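Local coordinates for spindle assembly abnormal protein 6 homolog (Drosophila melanogaster, PDB 5AL7) that forms the central cartwheel scaffold of centrioles, setting their nine-fold symmetry, and is required for centrosome biogenesis and duplication, at residues L60-L65 / I76-S81; A15-G20 / Y51-D56. The protein carries 1 engineered substitution. All blocks are in the same frame, centred on the assembly; numbering follows the deposited sequence.

Interaction 1: L60-L65 / I76-S81; sequences LLQLRL and ITTVDS
Two groups of the facing strand grip the backbone oxygen Thr-77 O: Leu-63 N donates to it over 2.9 Å, and the CA-H of Gln-62 adds a weaker contact, CA lying 3.3 Å from that oxygen. Both strands belong to an antiparallel beta hairpin in the N-terminal head domain of SAS-6, where strands 60-67 and 70-80 run side by side. Leu-63 with Thr-77 and Leu-61 with Val-79 are hydrogen-bonded pairs, each closed by two backbone bonds. Their side chains share the face that carries Leu-61 CD2 against Val-79 CG1 at 3.6 Å, and Phe-100 of helix 97-113 covers both residues. The other face is more polar. With CG anti to the backbone N (chi1 -160°) and the chain extended beyond it, Gln-62 reaches across to the partner strand, where NE2 makes a weak bond of 3.4 Å to Thr-78 OG1 and CD lies 3.6 Å from Ile-76 CG2; NE2 also bonds weakly to Ala-15 O. Its OE1 takes a weak bond from Arg-64 NE at 3.1 Å, in plane at the guanidinium edge, while the main partner of Arg-64 is Glu-53. A leucine in place of Gln-62 would probably leave Thr-78 OG1 and Arg-64 NE without these mates. Alongside, pointing the same way, Arg-64 CG lies 3.8 Å from Ile-76 CG1.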
ATOM      1  N   LEU A  60      27.019   3.259  -2.583  1.00 29.45           N
ATOM      2  CA  LEU A  60      26.077   2.159  -2.512  1.00 28.45           C
ATOM      3  C   LEU A  60      24.932   2.366  -3.488  1.00 33.38           C
ATOM      4  O   LEU A  60      24.184   3.338  -3.393  1.00 42.64           O
ATOM      5  CB  LEU A  60      25.545   2.000  -1.092  1.00 30.79           C
ATOM      6  CG  LEU A  60      24.614   0.810  -0.879  1.00 41.23           C
ATOM      7  CD1 LEU A  60      25.315  -0.510  -1.180  1.00 46.57           C
ATOM      8  CD2 LEU A  60      24.113   0.826   0.541  1.00 37.78           C
ATOM      9  N   LEU A  61      24.788   1.429  -4.412  1.00 28.21           N
ATOM     10  CA  LEU A  61      23.743   1.515  -5.419  1.00 36.82           C
ATOM     11  C   LEU A  61      22.797   0.328  -5.347  1.00 33.02           C
ATOM     12  O   LEU A  61      23.231  -0.823  -5.233  1.00 30.17           O
ATOM     13  CB  LEU A  61      24.354   1.582  -6.813  1.00 33.61           C
ATOM     14  CG  LEU A  61      23.376   1.424  -7.978  1.00 24.86           C
ATOM     15  CD1 LEU A  61      22.541   2.681  -8.185  1.00 39.25           C
ATOM     16  CD2 LEU A  61      24.125   1.051  -9.225  1.00 24.03           C
ATOM     17  N   GLN A  62      21.502   0.600  -5.413  1.00 22.73           N
ATOM     18  CA  GLN A  62      20.556  -0.499  -5.501  1.00 33.22           C
ATOM     19  C   GLN A  62      19.555  -0.292  -6.625  1.00 29.12           C
ATOM     20  O   GLN A  62      19.003   0.813  -6.803  1.00 23.94           O
ATOM     21  CB  GLN A  62      19.810  -0.707  -4.188  1.00 37.60           C
ATOM     22  CG  GLN A  62      19.215  -2.099  -4.091  1.00 33.40           C
ATOM     23  CD  GLN A  62      18.237  -2.236  -2.964  1.00 31.23           C
ATOM     24  OE1 GLN A  62      17.169  -1.626  -2.988  1.00 36.03           O
ATOM     25  NE2 GLN A  62      18.575  -3.051  -1.976  1.00 40.35           N
ATOM     26  N   LEU A  63      19.370  -1.357  -7.401  1.00 20.84           N
ATOM     27  CA  LEU A  63      18.367  -1.416  -8.461  1.00 32.13           C
ATOM     28  C   LEU A  63      17.328  -2.464  -8.105  1.00 30.47           C
ATOM     29  O   LEU A  63      17.657  -3.635  -7.898  1.00 31.77           O
ATOM     30  CB  LEU A  63      18.986  -1.757  -9.819  1.00 20.62           C
ATOM     31  CG  LEU A  63      20.075  -0.869 -10.409  1.00 33.65           C
ATOM     32  CD1 LEU A  63      20.680  -1.520 -11.643  1.00 38.85           C
ATOM     33  CD2 LEU A  63      19.501   0.473 -10.759  1.00 39.16           C
ATOM     34  N   ARG A  64      16.079  -2.039  -7.996  1.00 28.12           N
ATOM     35  CA  ARG A  64      14.996  -2.964  -7.711  1.00 35.48           C
ATOM     36  C   ARG A  64      14.090  -3.130  -8.907  1.00 33.34           C
ATOM     37  O   ARG A  64      13.665  -2.156  -9.533  1.00 40.44           O
ATOM     38  CB  ARG A  64      14.190  -2.504  -6.493  1.00 34.96           C
ATOM     39  CG  ARG A  64      14.880  -2.818  -5.179  1.00 32.02           C
ATOM     40  CD  ARG A  64      14.076  -2.335  -4.003  1.00 22.21           C
ATOM     41  NE  ARG A  64      14.261  -0.903  -3.813  1.00 21.46           N
ATOM     42  CZ  ARG A  64      13.307  -0.010  -4.027  1.00 36.54           C
ATOM     43  NH1 ARG A  64      12.088  -0.413  -4.393  1.00 36.97           N
ATOM     44  NH2 ARG A  64      13.566   1.278  -3.846  1.00 26.32           N
ATOM     45  N   LEU A  65      13.796  -4.384  -9.213  1.00 25.44           N
ATOM     46  CA  LEU A  65      12.928  -4.723 -10.328  1.00 29.76           C
ATOM     47  C   LEU A  65      11.718  -5.506  -9.828  1.00 26.26           C
ATOM     48  O   LEU A  65      11.874  -6.555  -9.197  1.00 41.00           O
ATOM     49  CB  LEU A  65      13.713  -5.527 -11.357  1.00 39.66           C
ATOM     50  CG  LEU A  65      13.175  -5.692 -12.766  1.00 29.40           C
ATOM     51  CD1 LEU A  65      13.296  -4.384 -13.541  1.00 26.38           C
ATOM     52  CD2 LEU A  65      13.965  -6.799 -13.415  1.00 23.35           C
ATOM     53  N   ILE A  76      16.589  -7.913  -6.822  1.00 23.33           N
ATOM     54  CA  ILE A  76      17.382  -6.796  -6.334  1.00 23.82           C
ATOM     55  C   ILE A  76      18.840  -6.935  -6.713  1.00 29.56           C
ATOM     56  O   ILE A  76      19.421  -8.008  -6.552  1.00 21.11           O
ATOM     57  CB  ILE A  76      17.275  -6.664  -4.803  1.00 23.39           C
ATOM     58  CG1 ILE A  76      15.824  -6.416  -4.398  1.00 39.40           C
ATOM     59  CG2 ILE A  76      18.179  -5.555  -4.298  1.00 27.08           C
ATOM     60  CD1 ILE A  76      15.630  -6.210  -2.922  1.00 50.14           C
ATOM     61  N   THR A  77      19.416  -5.842  -7.213  1.00 27.49           N
ATOM     62  CA  THR A  77      20.854  -5.747  -7.452  1.00 22.99           C
ATOM     63  C   THR A  77      21.488  -4.676  -6.575  1.00 24.83           C
ATOM     64  O   THR A  77      21.142  -3.492  -6.662  1.00 25.85           O
ATOM     65  CB  THR A  77      21.162  -5.429  -8.923  1.00 29.63           C
ATOM     66  OG1 THR A  77      20.885  -6.585  -9.721  1.00 52.75           O
ATOM     67  CG2 THR A  77      22.610  -5.090  -9.087  1.00 27.33           C
ATOM     68  N   THR A  78      22.419  -5.082  -5.723  1.00 33.26           N
ATOM     69  CA  THR A  78      23.076  -4.117  -4.843  1.00 29.06           C
ATOM     70  C   THR A  78      24.583  -4.121  -5.032  1.00 27.04           C
ATOM     71  O   THR A  78      25.249  -5.120  -4.764  1.00 32.58           O
ATOM     72  CB  THR A  78      22.766  -4.393  -3.357  1.00 36.38           C
ATOM     73  OG1 THR A  78      21.360  -4.635  -3.192  1.00 39.28           O
ATOM     74  CG2 THR A  78      23.186  -3.202  -2.505  1.00 28.52           C
ATOM     75  N   VAL A  79      25.127  -3.002  -5.493  1.00 34.34           N
ATOM     76  CA  VAL A  79      26.568  -2.909  -5.700  1.00 45.71           C
ATOM     77  C   VAL A  79      27.167  -1.791  -4.841  1.00 41.08           C
ATOM     78  O   VAL A  79      26.730  -0.641  -4.896  1.00 37.07           O
ATOM     79  CB  VAL A  79      26.933  -2.703  -7.209  1.00 47.12           C
ATOM     80  CG1 VAL A  79      25.974  -1.745  -7.895  1.00 42.40           C
ATOM     81  CG2 VAL A  79      28.389  -2.253  -7.360  1.00 31.03           C
ATOM     82  N   ASP A  80      28.152  -2.152  -4.024  1.00 45.38           N
ATOM     83  CA  ASP A  80      28.868  -1.195  -3.192  1.00 46.94           C
ATOM     84  C   ASP A  80      30.290  -1.014  -3.729  1.00 63.14           C
ATOM     85  O   ASP A  80      30.565  -1.373  -4.870  1.00 75.17           O
ATOM     86  CB  ASP A  80      28.898  -1.655  -1.737  1.00 44.95           C
ATOM     87  CG  ASP A  80      29.472  -3.049  -1.582  1.00 63.66           C
ATOM     88  OD1 ASP A  80      30.712  -3.188  -1.605  1.00 76.75           O
ATOM     89  OD2 ASP A  80      28.687  -4.005  -1.411  1.00 68.66           O
ATOM     90  N   SER A  81      31.187  -0.456  -2.917  1.00 60.38           N
ATOM     91  CA  SER A  81      32.564  -0.197  -3.352  1.00 53.76           C
ATOM     92  C   SER A  81      33.319  -1.457  -3.753  1.00 60.26           C
ATOM     93  O   SER A  81      33.934  -1.508  -4.828  1.00 74.65           O
ATOM     94  CB  SER A  81      33.347   0.533  -2.260  1.00 50.23           C
ATOM     95  OG  SER A  81      32.876   1.859  -2.111  1.00 48.83           O
TER

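Interaction 2: A15-G20 / Y51-D56; sequences AKMDYG and YAERVD
Met-17 and Val-55 meet methyl to methyl, Met-17 CE lying 3.5 Å from Val-55 CG2, and this is the close-packed half of the contact. The methionine side chain is bent at both chi2 and chi3 (-65° and -77°), a folded shape that brings its end to residues 53-55 of strand 44-55 instead of letting it run straight on. The same methyl is 3.6 Å from the backbone oxygen Glu-53 O, so it covers main chain as well as side chain. Nearer its root, Met-17 passes the carboxylate of Glu-53: the two chains slide by each other in opposite directions, and Glu-53 OE2 comes 3.4 Å from Met-17 CB. That oxygen is buried against carbon on this side, but its charge is met by a salt bridge to Arg-64 of the adjoining strand.

The arrangement is that of a loop laid over a beta sheet. Residues 15-20 precede strand 23-36 of the SAS-6 N-terminal domain, whose sequence family belongs to the XRCC4-type clan, and Met-17 is the centre of an inverse gamma turn that presents its side chain to strand 44-55. The backbone N of Met-17 is in turn bonded to the hydroxyl of Tyr-167 in helix 161-187.

Toward solvent the fit slackens. Tyr-19 is partly exposed and meets the strand obliquely through ring atom CD2, 3.7 Å from Val-55 CG2, with the two side chains crossing at about a right angle; its hydroxyl is bonded to Lys-58 NZ. Between the two inward residues of the loop, the CB of the exposed Asp-18 points away from the strand.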
ATOM      1  N   ALA A  15      20.260  -6.467   1.466  1.00 49.14           N
ATOM      2  CA  ALA A  15      20.444  -5.056   1.700  1.00 52.72           C
ATOM      3  C   ALA A  15      19.139  -4.309   1.482  1.00 55.60           C
ATOM      4  O   ALA A  15      18.484  -4.452   0.441  1.00 46.14           O
ATOM      5  CB  ALA A  15      21.543  -4.505   0.794  1.00 45.30           C
ATOM      6  N   LYS A  16      18.771  -3.529   2.493  1.00 49.99           N
ATOM      7  CA  LYS A  16      17.613  -2.655   2.439  1.00 51.06           C
ATOM      8  C   LYS A  16      18.119  -1.233   2.378  1.00 42.98           C
ATOM      9  O   LYS A  16      19.029  -0.869   3.114  1.00 52.25           O
ATOM     10  CB  LYS A  16      16.721  -2.844   3.664  1.00 54.68           C
ATOM     11  CG  LYS A  16      16.179  -4.232   3.816  1.00 47.46           C
ATOM     12  CD  LYS A  16      15.947  -4.549   5.276  1.00 56.81           C
ATOM     13  CE  LYS A  16      15.808  -6.052   5.453  1.00 80.79           C
ATOM     14  NZ  LYS A  16      17.103  -6.772   5.222  1.00 85.31           N
ATOM     15  N   MET A  17      17.557  -0.441   1.478  1.00 40.01           N
ATOM     16  CA  MET A  17      17.924   0.963   1.363  1.00 38.59           C
ATOM     17  C   MET A  17      17.157   1.790   2.397  1.00 43.78           C
ATOM     18  O   MET A  17      16.338   2.635   2.047  1.00 49.92           O
ATOM     19  CB  MET A  17      17.674   1.465  -0.059  1.00 38.97           C
ATOM     20  CG  MET A  17      18.508   0.728  -1.107  1.00 41.64           C
ATOM     21  SD  MET A  17      20.299   0.985  -0.976  1.00 44.77           S
ATOM     22  CE  MET A  17      20.436   2.627  -1.683  1.00 35.93           C
ATOM     23  N   ASP A  18      17.395   1.490   3.673  1.00 41.15           N
ATOM     24  CA  ASP A  18      16.754   2.185   4.784  1.00 34.09           C
ATOM     25  C   ASP A  18      17.683   3.260   5.352  1.00 39.15           C
ATOM     26  O   ASP A  18      18.163   3.146   6.484  1.00 39.92           O
ATOM     27  CB  ASP A  18      16.360   1.186   5.876  1.00 35.15           C
ATOM     28  CG  ASP A  18      15.280   1.728   6.811  1.00 49.18           C
ATOM     29  OD1 ASP A  18      14.878   2.906   6.637  1.00 47.69           O
ATOM     30  OD2 ASP A  18      14.838   0.974   7.719  1.00 48.91           O
ATOM     31  N   TYR A  19      17.966   4.283   4.548  1.00 37.38           N
ATOM     32  CA  TYR A  19      18.900   5.324   4.958  1.00 37.84           C
ATOM     33  C   TYR A  19      18.238   6.694   4.982  1.00 49.33           C
ATOM     34  O   TYR A  19      18.923   7.726   4.945  1.00 53.91           O
ATOM     35  CB  TYR A  19      20.126   5.349   4.042  1.00 32.43           C
ATOM     36  CG  TYR A  19      20.907   4.064   4.072  1.00 34.32           C
ATOM     37  CD1 TYR A  19      21.731   3.755   5.144  1.00 40.24           C
ATOM     38  CD2 TYR A  19      20.817   3.150   3.020  1.00 35.17           C
ATOM     39  CE1 TYR A  19      22.446   2.569   5.180  1.00 43.14           C
ATOM     40  CE2 TYR A  19      21.526   1.962   3.045  1.00 37.72           C
ATOM     41  CZ  TYR A  19      22.341   1.679   4.128  1.00 44.87           C
ATOM     42  OH  TYR A  19      23.049   0.502   4.161  1.00 48.62           O
ATOM     43  N   GLY A  20      16.911   6.705   5.020  1.00 34.18           N
ATOM     44  CA  GLY A  20      16.179   7.943   5.183  1.00 35.81           C
ATOM     45  C   GLY A  20      16.494   8.965   4.118  1.00 35.78           C
ATOM     46  O   GLY A  20      16.519   8.657   2.928  1.00 50.35           O
ATOM     47  N   TYR A  51      13.113   0.654 -10.024  1.00 29.84           N
ATOM     48  CA  TYR A  51      13.457   1.596  -8.970  1.00 34.50           C
ATOM     49  C   TYR A  51      14.969   1.713  -8.863  1.00 33.50           C
ATOM     50  O   TYR A  51      15.633   0.747  -8.495  1.00 35.35           O
ATOM     51  CB  TYR A  51      12.925   1.127  -7.614  1.00 21.35           C
ATOM     52  CG  TYR A  51      11.451   0.866  -7.550  1.00 28.78           C
ATOM     53  CD1 TYR A  51      10.929  -0.385  -7.867  1.00 38.54           C
ATOM     54  CD2 TYR A  51      10.575   1.863  -7.157  1.00 31.83           C
ATOM     55  CE1 TYR A  51       9.562  -0.625  -7.792  1.00 38.94           C
ATOM     56  CE2 TYR A  51       9.215   1.632  -7.079  1.00 36.28           C
ATOM     57  CZ  TYR A  51       8.715   0.393  -7.396  1.00 31.76           C
ATOM     58  OH  TYR A  51       7.360   0.179  -7.318  1.00 36.11           O
ATOM     59  N   ALA A  52      15.522   2.886  -9.134  1.00 28.66           N
ATOM     60  CA  ALA A  52      16.974   3.026  -9.070  1.00 33.87           C
ATOM     61  C   ALA A  52      17.391   4.060  -8.026  1.00 35.76           C
ATOM     62  O   ALA A  52      17.088   5.253  -8.173  1.00 45.13           O
ATOM     63  CB  ALA A  52      17.527   3.392 -10.454  1.00 28.52           C
ATOM     64  N   GLU A  53      18.077   3.631  -6.968  1.00 34.97           N
ATOM     65  CA  GLU A  53      18.464   4.622  -5.950  1.00 36.36           C
ATOM     66  C   GLU A  53      19.840   4.365  -5.321  1.00 30.76           C
ATOM     67  O   GLU A  53      20.286   3.219  -5.215  1.00 36.98           O
ATOM     68  CB  GLU A  53      17.385   4.697  -4.858  1.00 38.02           C
ATOM     69  CG  GLU A  53      17.037   3.373  -4.179  1.00 50.74           C
ATOM     70  CD  GLU A  53      15.690   3.397  -3.441  1.00 54.59           C
ATOM     71  OE1 GLU A  53      14.761   4.113  -3.885  1.00 49.35           O
ATOM     72  OE2 GLU A  53      15.564   2.700  -2.411  1.00 51.92           O
ATOM     73  N   ARG A  54      20.499   5.440  -4.894  1.00 25.90           N
ATOM     74  CA  ARG A  54      21.817   5.339  -4.253  1.00 39.76           C
ATOM     75  C   ARG A  54      21.871   6.060  -2.886  1.00 32.50           C
ATOM     76  O   ARG A  54      20.962   6.796  -2.512  1.00 28.31           O
ATOM     77  CB  ARG A  54      22.909   5.901  -5.167  1.00 34.89           C
ATOM     78  CG  ARG A  54      22.985   7.415  -5.140  1.00 41.57           C
ATOM     79  CD  ARG A  54      24.203   7.977  -5.862  1.00 67.15           C
ATOM     80  NE  ARG A  54      24.290   9.421  -5.643  1.00 90.03           N
ATOM     81  CZ  ARG A  54      23.839  10.341  -6.494  1.00 91.65           C
ATOM     82  NH1 ARG A  54      23.295   9.974  -7.650  1.00 81.76           N
ATOM     83  NH2 ARG A  54      23.950  11.632  -6.196  1.00 91.33           N
ATOM     84  N   VAL A  55      22.952   5.848  -2.149  1.00 29.83           N
ATOM     85  CA  VAL A  55      23.154   6.523  -0.873  1.00 31.27           C
ATOM     86  C   VAL A  55      24.099   7.716  -1.068  1.00 35.65           C
ATOM     87  O   VAL A  55      25.088   7.625  -1.793  1.00 48.31           O
ATOM     88  CB  VAL A  55      23.729   5.555   0.191  1.00 39.21           C
ATOM     89  CG1 VAL A  55      23.702   6.191   1.541  1.00 40.02           C
ATOM     90  CG2 VAL A  55      22.921   4.278   0.233  1.00 46.40           C
ATOM     91  N   ASP A  56      23.787   8.843  -0.443  1.00 32.77           N
ATOM     92  CA  ASP A  56      24.558  10.062  -0.680  1.00 41.47           C
ATOM     93  C   ASP A  56      25.934  10.081   0.016  1.00 44.29           C
ATOM     94  O   ASP A  56      26.906  10.636  -0.515  1.00 51.43           O
ATOM     95  CB  ASP A  56      23.721  11.289  -0.270  1.00 41.74           C
ATOM     96  CG  ASP A  56      23.668  11.514   1.239  1.00 56.20           C
ATOM     97  OD1 ASP A  56      23.833  10.554   2.015  1.00 62.20           O
ATOM     98  OD2 ASP A  56      23.435  12.670   1.649  1.00 64.14           O
TER

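Along the chain the two contacts come in series: interaction 2 closes at residue 56 before interaction 1 opens at residue 60. Their centres are only 8 Å apart, because strands 44-55 and 60-67 are successive in sequence and adjacent in the same sheet, with 70-80 next in order. The join is both backbone and side chain: Arg-64 N probably bonds to Tyr-51 O, and the Arg-64 to Glu-53 salt bridge links the two strands. The loop of interaction 2 lies over the face of the sheet that bears Gln-62 and Arg-64, with Met-17 CG packed 3.3 Å from Gln-62 OE1. Tyr-167 meets Arg-64 through a cation-pi contact and bonds to Met-17 N, tying this part of the head domain to the long helix 161-187 that leads into the dimerising coiled coil.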